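Local coordinates for protein GCN5-related N-acetyltransferase (Kribbella flavida, PDB 4MY0) that binds acetyl-CoA and, as a GCN5-related N-acetyltransferase, probably transfers its acetyl group to amine substrates, perhaps aminoglycosides, at residues C[22-25]-C[26-30]; C[37-40]-C[41-44]; C[88-92]-C[93-97]; C[105-108]-C[109-113]. One frame throughout, in Å; residues are numbered along the deposited sequence.

Contact 1: C[22-25]-C[26-30]. With AC8 ([(2R,3R,4R,5R)-5-(6-amino-9H-purin-9-yl)-3,4-bis(phosphonooxy)tetrahydrofuran-2-yl]methyl (3R)-3-hydroxy-2,2-dimethyl-4-oxo-4-({3-oxo-3-[(2-sulfanylethyl)amino]propyl}amino)butyl dihydrogen diphosphate), chain L.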
# COMPACT_ATOMS: atom_id res chain seq x y z
N LEU C 22 -29.45 14.04 -15.24
CA LEU C 22 -28.34 14.21 -14.30
C LEU C 22 -28.60 13.58 -12.92
O LEU C 22 -27.67 13.06 -12.31
CB LEU C 22 -27.97 15.69 -14.14
CG LEU C 22 -27.15 16.25 -15.29
CD1 LEU C 22 -26.94 17.74 -15.10
CD2 LEU C 22 -25.81 15.53 -15.37
N ARG C 23 -29.85 13.65 -12.44
CA ARG C 23 -30.20 12.97 -11.19
C ARG C 23 -29.99 11.47 -11.32
O ARG C 23 -29.39 10.85 -10.45
CB ARG C 23 -31.66 13.23 -10.78
CG ARG C 23 -32.01 12.63 -9.40
CD ARG C 23 -33.44 12.07 -9.31
NE ARG C 23 -34.42 13.06 -9.77
CZ ARG C 23 -35.14 12.94 -10.88
NH1 ARG C 23 -35.02 11.86 -11.65
NH2 ARG C 23 -36.00 13.89 -11.22
N VAL C 24 -30.49 10.89 -12.40
CA VAL C 24 -30.35 9.46 -12.61
C VAL C 24 -28.86 9.09 -12.76
O VAL C 24 -28.41 8.06 -12.27
CB VAL C 24 -31.14 8.98 -13.84
CG1 VAL C 24 -31.01 7.45 -13.99
CG2 VAL C 24 -32.59 9.38 -13.72
N ARG C 25 -28.11 9.94 -13.44
CA ARG C 25 -26.69 9.69 -13.62
C ARG C 25 -25.96 9.73 -12.28
O ARG C 25 -25.12 8.88 -12.01
CB ARG C 25 -26.08 10.71 -14.59
CG ARG C 25 -24.62 10.42 -14.89
CD ARG C 25 -23.88 11.63 -15.49
NE ARG C 25 -22.47 11.29 -15.68
CZ ARG C 25 -21.59 11.23 -14.68
NH1 ARG C 25 -20.33 10.89 -14.94
NH2 ARG C 25 -21.95 11.50 -13.43
N ALA C 26 -26.25 10.74 -11.46
CA ALA C 26 -25.60 10.85 -10.15
C ALA C 26 -25.79 9.57 -9.31
O ALA C 26 -24.88 9.14 -8.61
CB ALA C 26 -26.10 12.06 -9.40
N ARG C 27 -26.97 8.96 -9.41
CA ARG C 27 -27.27 7.75 -8.63
C ARG C 27 -26.79 6.49 -9.35
O ARG C 27 -27.08 5.37 -8.91
CB ARG C 27 -28.78 7.66 -8.36
CG ARG C 27 -29.34 8.96 -7.79
CD ARG C 27 -30.72 8.82 -7.16
NE ARG C 27 -31.05 10.09 -6.51
CZ ARG C 27 -31.89 10.23 -5.49
NH1 ARG C 27 -32.10 11.43 -4.97
NH2 ARG C 27 -32.52 9.18 -4.98
N SER C 28 -26.09 6.68 -10.47
CA SER C 28 -25.58 5.58 -11.28
C SER C 28 -24.05 5.55 -11.33
O SER C 28 -23.43 4.50 -11.12
CB SER C 28 -26.14 5.67 -12.70
OG SER C 28 -27.54 5.49 -12.68
N PHE C 29 -23.44 6.70 -11.59
CA PHE C 29 -22.00 6.79 -11.80
C PHE C 29 -21.28 7.56 -10.71
O PHE C 29 -20.08 7.37 -10.53
CB PHE C 29 -21.68 7.48 -13.14
CG PHE C 29 -22.12 6.69 -14.34
CD1 PHE C 29 -22.42 7.33 -15.53
CD2 PHE C 29 -22.21 5.31 -14.28
CE1 PHE C 29 -22.83 6.60 -16.65
CE2 PHE C 29 -22.61 4.57 -15.41
CZ PHE C 29 -22.91 5.22 -16.59
N GLY C 30 -21.99 8.45 -10.03
CA GLY C 30 -21.39 9.33 -9.05
C GLY C 30 -21.70 10.78 -9.37
O GLY C 30 -22.22 11.08 -10.45
N1A AC8 L . -25.39 -7.68 -12.60
O1A AC8 L . -33.36 -4.70 -18.51
P1A AC8 L . -32.88 -5.11 -17.13
C1B AC8 L . -29.26 -8.29 -15.90
S1P AC8 L . -22.80 0.30 -19.22
C2A AC8 L . -25.78 -8.80 -13.25
O2A AC8 L . -33.90 -5.15 -16.02
P2A AC8 L . -31.65 -2.79 -15.95
C2B AC8 L . -30.67 -8.66 -15.50
O2B AC8 L . -30.64 -9.74 -14.56
O2C AC8 L . -33.11 -9.88 -14.11
C2P AC8 L . -24.04 0.25 -17.89
N3A AC8 L . -26.83 -8.77 -14.08
O3A AC8 L . -31.64 -4.16 -16.80
C3B AC8 L . -31.27 -9.07 -16.85
O3B AC8 L . -30.83 -10.39 -17.18
P3B AC8 L . -31.70 -11.75 -17.02
O3C AC8 L . -31.58 -8.66 -12.54
C3P AC8 L . -23.78 1.56 -17.18
C4A AC8 L . -27.51 -7.61 -14.28
O4A AC8 L . -32.92 -2.03 -16.25
C4B AC8 L . -30.58 -8.18 -17.86
O4B AC8 L . -29.39 -7.72 -17.21
O4C AC8 L . -31.44 -11.17 -12.69
P4C AC8 L . -31.78 -9.88 -13.39
N4P AC8 L . -24.59 1.86 -16.00
C5A AC8 L . -27.12 -6.45 -13.63
O5A AC8 L . -31.27 -3.12 -14.53
C5B AC8 L . -31.42 -6.97 -18.28
O5B AC8 L . -32.16 -6.54 -17.14
C5P AC8 L . -24.54 1.32 -14.79
O5P AC8 L . -23.79 0.37 -14.54
C6A AC8 L . -26.03 -6.50 -12.77
N6A AC8 L . -25.61 -5.39 -12.10
O6A AC8 L . -30.40 -2.03 -16.61
C6P AC8 L . -25.44 1.94 -13.75
N7A AC8 L . -27.97 -5.46 -14.00
O7A AC8 L . -32.27 -11.76 -15.62
C7P AC8 L . -26.01 0.99 -12.69
C8A AC8 L . -28.86 -6.00 -14.87
O8A AC8 L . -32.75 -11.66 -18.11
N8P AC8 L . -26.93 0.08 -13.38
N9A AC8 L . -28.58 -7.31 -15.02
O9A AC8 L . -30.66 -12.83 -17.23
C9P AC8 L . -27.97 0.38 -14.16
O9P AC8 L . -28.27 1.55 -14.36
CAP AC8 L . -28.79 -0.74 -14.78
OAP AC8 L . -28.96 -1.79 -13.83
CBP AC8 L . -28.17 -1.34 -16.04
CCP AC8 L . -29.06 -2.51 -16.50
CDP AC8 L . -28.11 -0.30 -17.16
CEP AC8 L . -26.77 -1.87 -15.78

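Contact 2: C[37-40]-C[41-44]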
# COMPACT_ATOMS: atom_id res chain seq x y z
N ARG C 37 -20.25 19.49 -14.79
CA ARG C 37 -21.66 19.50 -15.12
C ARG C 37 -21.93 20.46 -16.27
O ARG C 37 -22.63 20.13 -17.24
CB ARG C 37 -22.47 19.91 -13.88
CG ARG C 37 -23.97 19.79 -14.04
CD ARG C 37 -24.68 20.31 -12.80
NE ARG C 37 -26.11 20.03 -12.84
CZ ARG C 37 -27.00 20.79 -13.48
NH1 ARG C 37 -28.28 20.47 -13.47
NH2 ARG C 37 -26.60 21.88 -14.14
N GLU C 38 -21.37 21.66 -16.15
CA GLU C 38 -21.41 22.67 -17.21
C GLU C 38 -21.00 22.10 -18.56
O GLU C 38 -21.68 22.33 -19.57
CB GLU C 38 -20.48 23.83 -16.84
CG GLU C 38 -20.27 24.83 -17.97
CD GLU C 38 -19.85 26.19 -17.45
OE1 GLU C 38 -20.43 27.20 -17.90
OE2 GLU C 38 -18.95 26.25 -16.58
N ASP C 39 -19.90 21.35 -18.58
CA ASP C 39 -19.41 20.72 -19.80
C ASP C 39 -20.28 19.55 -20.25
O ASP C 39 -20.25 19.16 -21.42
CB ASP C 39 -17.96 20.25 -19.62
CG ASP C 39 -16.96 21.40 -19.64
OD1 ASP C 39 -16.67 21.96 -18.56
OD2 ASP C 39 -16.46 21.73 -20.74
N TRP C 40 -21.06 18.99 -19.33
CA TRP C 40 -21.89 17.83 -19.64
C TRP C 40 -23.19 18.28 -20.31
O TRP C 40 -23.62 17.70 -21.31
CB TRP C 40 -22.19 17.02 -18.37
CG TRP C 40 -22.91 15.72 -18.62
CD1 TRP C 40 -22.36 14.46 -18.69
CD2 TRP C 40 -24.33 15.55 -18.79
NE1 TRP C 40 -23.36 13.53 -18.89
CE2 TRP C 40 -24.57 14.17 -18.97
CE3 TRP C 40 -25.41 16.44 -18.80
CZ2 TRP C 40 -25.86 13.66 -19.16
CZ3 TRP C 40 -26.68 15.93 -19.00
CH2 TRP C 40 -26.90 14.56 -19.18
N VAL C 41 -23.80 19.33 -19.76
CA VAL C 41 -25.01 19.92 -20.32
C VAL C 41 -24.79 20.41 -21.75
O VAL C 41 -25.58 20.10 -22.65
CB VAL C 41 -25.51 21.09 -19.46
CG1 VAL C 41 -26.72 21.74 -20.11
CG2 VAL C 41 -25.84 20.60 -18.07
N ARG C 42 -23.71 21.16 -21.96
CA ARG C 42 -23.37 21.66 -23.28
C ARG C 42 -23.18 20.51 -24.27
O ARG C 42 -23.67 20.56 -25.40
CB ARG C 42 -22.12 22.54 -23.22
CG ARG C 42 -21.69 23.11 -24.57
CD ARG C 42 -20.42 23.95 -24.45
NE ARG C 42 -19.25 23.15 -24.09
CZ ARG C 42 -18.58 23.28 -22.94
NH1 ARG C 42 -18.96 24.18 -22.04
NH2 ARG C 42 -17.53 22.50 -22.70
N ASP C 43 -22.49 19.46 -23.83
CA ASP C 43 -22.32 18.28 -24.67
C ASP C 43 -23.65 17.56 -24.92
O ASP C 43 -23.91 17.08 -26.03
CB ASP C 43 -21.30 17.31 -24.04
CG ASP C 43 -19.88 17.58 -24.49
OD1 ASP C 43 -19.47 17.02 -25.54
OD2 ASP C 43 -19.16 18.36 -23.81
N ALA C 44 -24.49 17.49 -23.89
CA ALA C 44 -25.76 16.76 -23.99
C ALA C 44 -26.72 17.40 -25.02
O ALA C 44 -27.43 16.69 -25.74
CB ALA C 44 -26.42 16.67 -22.62

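Contact 3: C[88-92]-C[93-97]. With AC8 ([(2R,3R,4R,5R)-5-(6-amino-9H-purin-9-yl)-3,4-bis(phosphonooxy)tetrahydrofuran-2-yl]methyl (3R)-3-hydroxy-2,2-dimethyl-4-oxo-4-({3-oxo-3-[(2-sulfanylethyl)amino]propyl}amino)butyl dihydrogen diphosphate), chain L.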
# COMPACT_ATOMS: atom_id res chain seq x y z
N VAL C 88 -25.24 4.89 -20.27
CA VAL C 88 -26.44 4.09 -20.04
C VAL C 88 -26.76 4.07 -18.54
O VAL C 88 -25.99 3.51 -17.76
CB VAL C 88 -26.28 2.65 -20.55
CG1 VAL C 88 -27.63 1.89 -20.46
CG2 VAL C 88 -25.80 2.68 -22.00
N VAL C 89 -27.88 4.68 -18.14
CA VAL C 89 -28.22 4.79 -16.71
C VAL C 89 -29.70 4.49 -16.44
O VAL C 89 -30.56 4.89 -17.22
CB VAL C 89 -27.86 6.18 -16.12
CG1 VAL C 89 -26.35 6.42 -16.26
CG2 VAL C 89 -28.62 7.28 -16.84
N VAL C 90 -29.98 3.79 -15.35
CA VAL C 90 -31.37 3.53 -14.92
C VAL C 90 -31.49 3.88 -13.43
O VAL C 90 -30.59 3.53 -12.64
CB VAL C 90 -31.76 2.06 -15.15
CG1 VAL C 90 -33.20 1.80 -14.65
CG2 VAL C 90 -31.61 1.67 -16.65
N ALA C 91 -32.55 4.59 -13.04
CA ALA C 91 -32.72 4.96 -11.62
C ALA C 91 -32.76 3.70 -10.74
O ALA C 91 -33.33 2.69 -11.15
CB ALA C 91 -33.99 5.79 -11.42
N PRO C 92 -32.14 3.75 -9.54
CA PRO C 92 -31.99 2.54 -8.72
C PRO C 92 -33.28 1.76 -8.49
O PRO C 92 -33.27 0.52 -8.61
CB PRO C 92 -31.44 3.08 -7.39
CG PRO C 92 -30.60 4.27 -7.80
CD PRO C 92 -31.42 4.91 -8.95
N GLU C 93 -34.38 2.44 -8.19
CA GLU C 93 -35.62 1.74 -7.87
C GLU C 93 -36.32 1.25 -9.14
O GLU C 93 -37.40 0.64 -9.07
CB GLU C 93 -36.55 2.61 -6.99
CG GLU C 93 -37.42 3.64 -7.75
CD GLU C 93 -36.65 4.88 -8.19
OE1 GLU C 93 -37.29 5.94 -8.43
OE2 GLU C 93 -35.41 4.81 -8.32
N TYR C 94 -35.70 1.48 -10.30
CA TYR C 94 -36.26 0.98 -11.55
C TYR C 94 -35.41 -0.09 -12.23
O TYR C 94 -35.78 -0.58 -13.29
CB TYR C 94 -36.56 2.14 -12.53
CG TYR C 94 -37.86 2.82 -12.21
CD1 TYR C 94 -39.06 2.32 -12.71
CD2 TYR C 94 -37.91 3.93 -11.38
CE1 TYR C 94 -40.27 2.92 -12.40
CE2 TYR C 94 -39.12 4.53 -11.06
CZ TYR C 94 -40.29 4.03 -11.58
OH TYR C 94 -41.49 4.62 -11.26
N ARG C 95 -34.28 -0.47 -11.61
CA ARG C 95 -33.40 -1.51 -12.17
C ARG C 95 -33.93 -2.92 -11.95
O ARG C 95 -34.68 -3.16 -11.00
CB ARG C 95 -32.00 -1.39 -11.55
CG ARG C 95 -31.35 -0.02 -11.75
CD ARG C 95 -30.05 0.15 -10.94
NE ARG C 95 -29.52 1.51 -11.11
CZ ARG C 95 -28.69 2.13 -10.26
NH1 ARG C 95 -28.29 3.36 -10.54
NH2 ARG C 95 -28.29 1.52 -9.14
N GLY C 96 -33.55 -3.86 -12.81
CA GLY C 96 -33.93 -5.26 -12.63
C GLY C 96 -35.39 -5.53 -12.96
O GLY C 96 -35.98 -6.49 -12.47
N ARG C 97 -35.96 -4.66 -13.80
CA ARG C 97 -37.38 -4.71 -14.14
C ARG C 97 -37.61 -4.61 -15.65
O ARG C 97 -38.75 -4.42 -16.09
CB ARG C 97 -38.10 -3.54 -13.46
CG ARG C 97 -37.96 -3.60 -11.95
CD ARG C 97 -38.50 -2.36 -11.24
NE ARG C 97 -37.88 -2.26 -9.93
CZ ARG C 97 -38.30 -2.90 -8.84
NH1 ARG C 97 -37.64 -2.75 -7.69
NH2 ARG C 97 -39.36 -3.68 -8.88
N1A AC8 L . -25.39 -7.68 -12.60
O1A AC8 L . -33.36 -4.70 -18.51
P1A AC8 L . -32.88 -5.11 -17.13
C1B AC8 L . -29.26 -8.29 -15.90
S1P AC8 L . -22.80 0.30 -19.22
C2A AC8 L . -25.78 -8.80 -13.25
O2A AC8 L . -33.90 -5.15 -16.02
P2A AC8 L . -31.65 -2.79 -15.95
C2B AC8 L . -30.67 -8.66 -15.50
O2B AC8 L . -30.64 -9.74 -14.56
O2C AC8 L . -33.11 -9.88 -14.11
C2P AC8 L . -24.04 0.25 -17.89
N3A AC8 L . -26.83 -8.77 -14.08
O3A AC8 L . -31.64 -4.16 -16.80
C3B AC8 L . -31.27 -9.07 -16.85
O3B AC8 L . -30.83 -10.39 -17.18
P3B AC8 L . -31.70 -11.75 -17.02
O3C AC8 L . -31.58 -8.66 -12.54
C3P AC8 L . -23.78 1.56 -17.18
C4A AC8 L . -27.51 -7.61 -14.28
O4A AC8 L . -32.92 -2.03 -16.25
C4B AC8 L . -30.58 -8.18 -17.86
O4B AC8 L . -29.39 -7.72 -17.21
O4C AC8 L . -31.44 -11.17 -12.69
P4C AC8 L . -31.78 -9.88 -13.39
N4P AC8 L . -24.59 1.86 -16.00
C5A AC8 L . -27.12 -6.45 -13.63
O5A AC8 L . -31.27 -3.12 -14.53
C5B AC8 L . -31.42 -6.97 -18.28
O5B AC8 L . -32.16 -6.54 -17.14
C5P AC8 L . -24.54 1.32 -14.79
O5P AC8 L . -23.79 0.37 -14.54
C6A AC8 L . -26.03 -6.50 -12.77
N6A AC8 L . -25.61 -5.39 -12.10
O6A AC8 L . -30.40 -2.03 -16.61
C6P AC8 L . -25.44 1.94 -13.75
N7A AC8 L . -27.97 -5.46 -14.00
O7A AC8 L . -32.27 -11.76 -15.62
C7P AC8 L . -26.01 0.99 -12.69
C8A AC8 L . -28.86 -6.00 -14.87
O8A AC8 L . -32.75 -11.66 -18.11
N8P AC8 L . -26.93 0.08 -13.38
N9A AC8 L . -28.58 -7.31 -15.02
O9A AC8 L . -30.66 -12.83 -17.23
C9P AC8 L . -27.97 0.38 -14.16
O9P AC8 L . -28.27 1.55 -14.36
CAP AC8 L . -28.79 -0.74 -14.78
OAP AC8 L . -28.96 -1.79 -13.83
CBP AC8 L . -28.17 -1.34 -16.04
CCP AC8 L . -29.06 -2.51 -16.50
CDP AC8 L . -28.11 -0.30 -17.16
CEP AC8 L . -26.77 -1.87 -15.78
O HOH W 1 -34.92 -1.58 -8.58

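Contact 4: C[105-108]-C[109-113]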
# COMPACT_ATOMS: atom_id res chain seq x y z
N ARG C 105 -33.25 -1.37 -26.57
CA ARG C 105 -33.94 -1.70 -27.81
C ARG C 105 -34.31 -0.44 -28.59
O ARG C 105 -34.19 -0.41 -29.81
CB ARG C 105 -35.17 -2.57 -27.56
CG ARG C 105 -34.78 -3.99 -27.16
CD ARG C 105 -35.99 -4.84 -26.84
NE ARG C 105 -35.57 -6.06 -26.15
CZ ARG C 105 -35.95 -6.39 -24.91
NH1 ARG C 105 -36.76 -5.59 -24.24
NH2 ARG C 105 -35.52 -7.52 -24.36
N GLY C 106 -34.74 0.60 -27.87
CA GLY C 106 -35.02 1.88 -28.50
C GLY C 106 -33.74 2.48 -29.06
O GLY C 106 -33.75 3.08 -30.14
N VAL C 107 -32.64 2.30 -28.34
CA VAL C 107 -31.33 2.77 -28.80
C VAL C 107 -30.88 2.08 -30.10
O VAL C 107 -30.43 2.74 -31.05
CB VAL C 107 -30.26 2.63 -27.70
CG1 VAL C 107 -28.87 2.76 -28.30
CG2 VAL C 107 -30.46 3.67 -26.62
N LEU C 108 -31.02 0.76 -30.15
CA LEU C 108 -30.66 0.02 -31.36
C LEU C 108 -31.53 0.44 -32.53
O LEU C 108 -31.06 0.58 -33.66
CB LEU C 108 -30.80 -1.47 -31.14
CG LEU C 108 -29.79 -2.13 -30.19
CD1 LEU C 108 -29.98 -3.64 -30.21
CD2 LEU C 108 -28.37 -1.77 -30.56
N GLU C 109 -32.81 0.64 -32.26
CA GLU C 109 -33.72 1.06 -33.33
C GLU C 109 -33.34 2.45 -33.87
O GLU C 109 -33.29 2.65 -35.09
CB GLU C 109 -35.17 1.01 -32.86
CG GLU C 109 -36.16 1.02 -34.01
CD GLU C 109 -35.80 -0.02 -35.07
OE1 GLU C 109 -35.50 -1.18 -34.71
OE2 GLU C 109 -35.82 0.32 -36.28
N ARG C 110 -33.06 3.39 -32.97
CA ARG C 110 -32.66 4.73 -33.40
C ARG C 110 -31.36 4.65 -34.22
O ARG C 110 -31.23 5.27 -35.28
CB ARG C 110 -32.49 5.67 -32.20
CG ARG C 110 -32.02 7.09 -32.54
CD ARG C 110 -32.98 7.80 -33.52
NE ARG C 110 -34.36 7.77 -33.06
CZ ARG C 110 -34.87 8.59 -32.15
NH1 ARG C 110 -34.12 9.54 -31.60
NH2 ARG C 110 -36.14 8.48 -31.78
N SER C 111 -30.40 3.87 -33.73
CA SER C 111 -29.14 3.68 -34.47
C SER C 111 -29.35 3.13 -35.89
O SER C 111 -28.73 3.62 -36.84
CB SER C 111 -28.18 2.80 -33.69
OG SER C 111 -27.88 3.38 -32.42
N ARG C 112 -30.22 2.13 -36.04
CA ARG C 112 -30.54 1.58 -37.36
C ARG C 112 -31.21 2.63 -38.24
O ARG C 112 -30.88 2.75 -39.42
CB ARG C 112 -31.49 0.39 -37.26
CG ARG C 112 -30.93 -0.84 -36.59
CD ARG C 112 -31.99 -1.94 -36.48
NE ARG C 112 -32.28 -2.55 -37.77
CZ ARG C 112 -33.35 -2.27 -38.52
NH1 ARG C 112 -33.54 -2.90 -39.68
NH2 ARG C 112 -34.24 -1.37 -38.11
N ASP C 113 -32.17 3.36 -37.67
CA ASP C 113 -32.90 4.39 -38.42
C ASP C 113 -31.96 5.45 -38.98
O ASP C 113 -32.20 6.00 -40.05
CB ASP C 113 -33.96 5.05 -37.54
CG ASP C 113 -35.15 4.15 -37.28
OD1 ASP C 113 -35.29 3.14 -38.00
OD2 ASP C 113 -35.94 4.46 -36.36

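Contact 1: C[22-25]-C[26-30]
R25 and F29 meet where helix 18-26 gives way to loop, and the carbonyl of R25 takes two backbone donors there. F29 N approaches R25 O almost head-on (2.8 Å, N-H...O angle 169°), whereas S28 N, 2.9 Å from R25 O, comes from above the carbonyl plane. One turn earlier, A26 N donates to L22 O at 2.8 Å and R27 N to R23 O at 3.2 Å. The carbonyl of V24 is served by a side chain: S28 OG, set beside its own backbone N (chi1 -65°), reaches back to V24 O at 2.7 Å. Serine suits the place because its short hydroxyl also receives a weak bond from R95, which binds R27 O as well. R25 runs extended past the phenylalanine, bringing its CG to 3.8 Å from F29 CD1, with guanidinium and ring planes 79° apart. At the opposite rim of the ring, F29 CE2 stands 3.4 Å from N4P in the pantetheine arm of the bound coenzyme A analogue AC8. G30 follows with a positive phi, where a side chain would jam against the preceding carbonyl; glycine avoids this. The second subunit supplies further partners: W218 donates to A26 O and Y207 OH bonds R27 NH2. R23 pairs with D20 of its own chain. With these carbonyls occupied, the end of the helix is held by its own bonds, and S28 and F29 are placed beside the cofactor.

Contact 2: C[37-40]-C[41-44]
W40 and A44 meet one turn apart on helix 34-49, an amphipathic helix of the acetyltransferase (GNAT) domain, and the indole is the main apolar side chain between them. From CB the chain turns with CG anti to the backbone N (chi1 -173°), which swings the ring over the following turn. There W40 CE3 passes 3.4 Å from V41 N and 4.2 Å from V41 CG2. Farther along the six-membered ring, W40 CZ3 lies 3.7 Å from A44 CB and W40 CH2 is nearly as close. The methyl sits over the ring face, offset to the rim, in a CH-pi contact; alanine is small enough to fit beneath so broad a ring. W40 NE1 packs against the aliphatic R25 CD, and the indole also meets V21, L22 and F53, so a large flat residue fills the groove between helix 18-26 and strand 53-58. The main chain keeps its helical bonds, such as V41 N to R37 O at 2.9 Å and A44 N to W40 O at 2.7 Å. R37 reaches across to D19 by helix 18-26; elsewhere D43 pairs with K194 and D39 with R42. In that last salt bridge the carboxylate and guanidinium planes stand 87° apart, and the modelled 2.4 Å between D39 OD2 and R42 NH2 is too short to take literally.

Contact 3: C[88-92]-C[93-97]
R95 lies alongside P92, both side chains running the same way, so that the guanidinium is sandwiched between the proline and the cofactor. P92 CA sits 3.5 Å above one face of the group, offset to its rim; over the centre of the opposite face lies AC8 C7P, at 3.7 Å. An extended chain, with CG set beside the backbone N (chi1 -57°), carries R95 NE back to V90 O at 2.8 Å, V90 O lying 18° out of the guanidinium plane. A weaker bond from R95 NH1 reaches the same oxygen, while R95 NH2 meets S245 of the second subunit. The arginine thus offers several N-H groups to fix its rotation and a flat surface for the ligand. Rigid P92 suits the tight turn, in which Y94 N donates to A91 O. The tyrosine ring slants past A91 CB, Y94 CB touches V90 CG1, and the tyrosine hydroxyl bonds D6. One water receives from R97 NH1 and donates to P92 O and R95 O. AC8 N4P donates to V88 O at 2.8 Å, and V90 N to AC8 O9P at 3.0 Å, so pantetheine lies along the edge of the strand. G96 N then meets AC8 O5A at 3.0 Å, opening the R-x-x-G-x-G pyrophosphate-binding loop (R95 to G100) characteristic of GNAT acetyltransferases.

Contact 4: C[105-108]-C[109-113]
L108, E109 and V107 carry most of the surface buried between these two turns of helix 99-113, each in a different way. V107 acts chiefly through its carbonyl. S111 N reaches V107 O at 2.9 Å, and S111 OG, set beside its own backbone N (chi1 -59°), bonds V107 O at 3.0 Å from the opposite face of the carbonyl plane. Serine is apt here: in this buried place its hydroxyl is paid for by the helix itself, and V107 O is gripped twice. L108 contributes its backbone again, R112 N donating to L108 O at 3.0 Å, and the aliphatic start of R112 leans on the same oxygen, with R112 CG at 3.3 Å from L108 O. The isobutyl group of L108 turns to Y134 and L285. E109, more exposed, rests its CB against R105 O at 3.5 Å and sends its N-H to the same acceptor. Its CG lies anti to the backbone N and the chain then bends at chi2 (49°), which, within 109-113, brings E109 OE2 to 2.9 Å from R112 NH2. That carboxylate oxygen lies in the plane of the guanidinium, at its edge, forming a salt bridge whose hydrogen bond is weak. R110 N bonds G106 O at 2.9 Å in the ordinary helical way. Among its neighbours, the helix sets V107 on strands 53-58, 61-75 and 78-90 and S111 on the last two, while R110 pairs with D12 and bonds G51 O.

In the fold
From the N terminus the four contacts follow in series; none nests in or crosses another, and each closes a single helical turn or tight turn. Contact 1 ends helix 18-26, and contact 2 lies on the next helix, 34-49; the two touch through L22 and R25 against R37, W40 and V41, which ties the helix pair together. Contact 3, at the end of strand 78-90, meets contact 1 where R95 reaches R27 O and S28, and both touch the cofactor and the second subunit. Contact 4 continues on helix 99-113, the helix of the beta-alpha-beta unit completed by strand 118-121, and stays about 7 Å from contact 3 between nearest atoms.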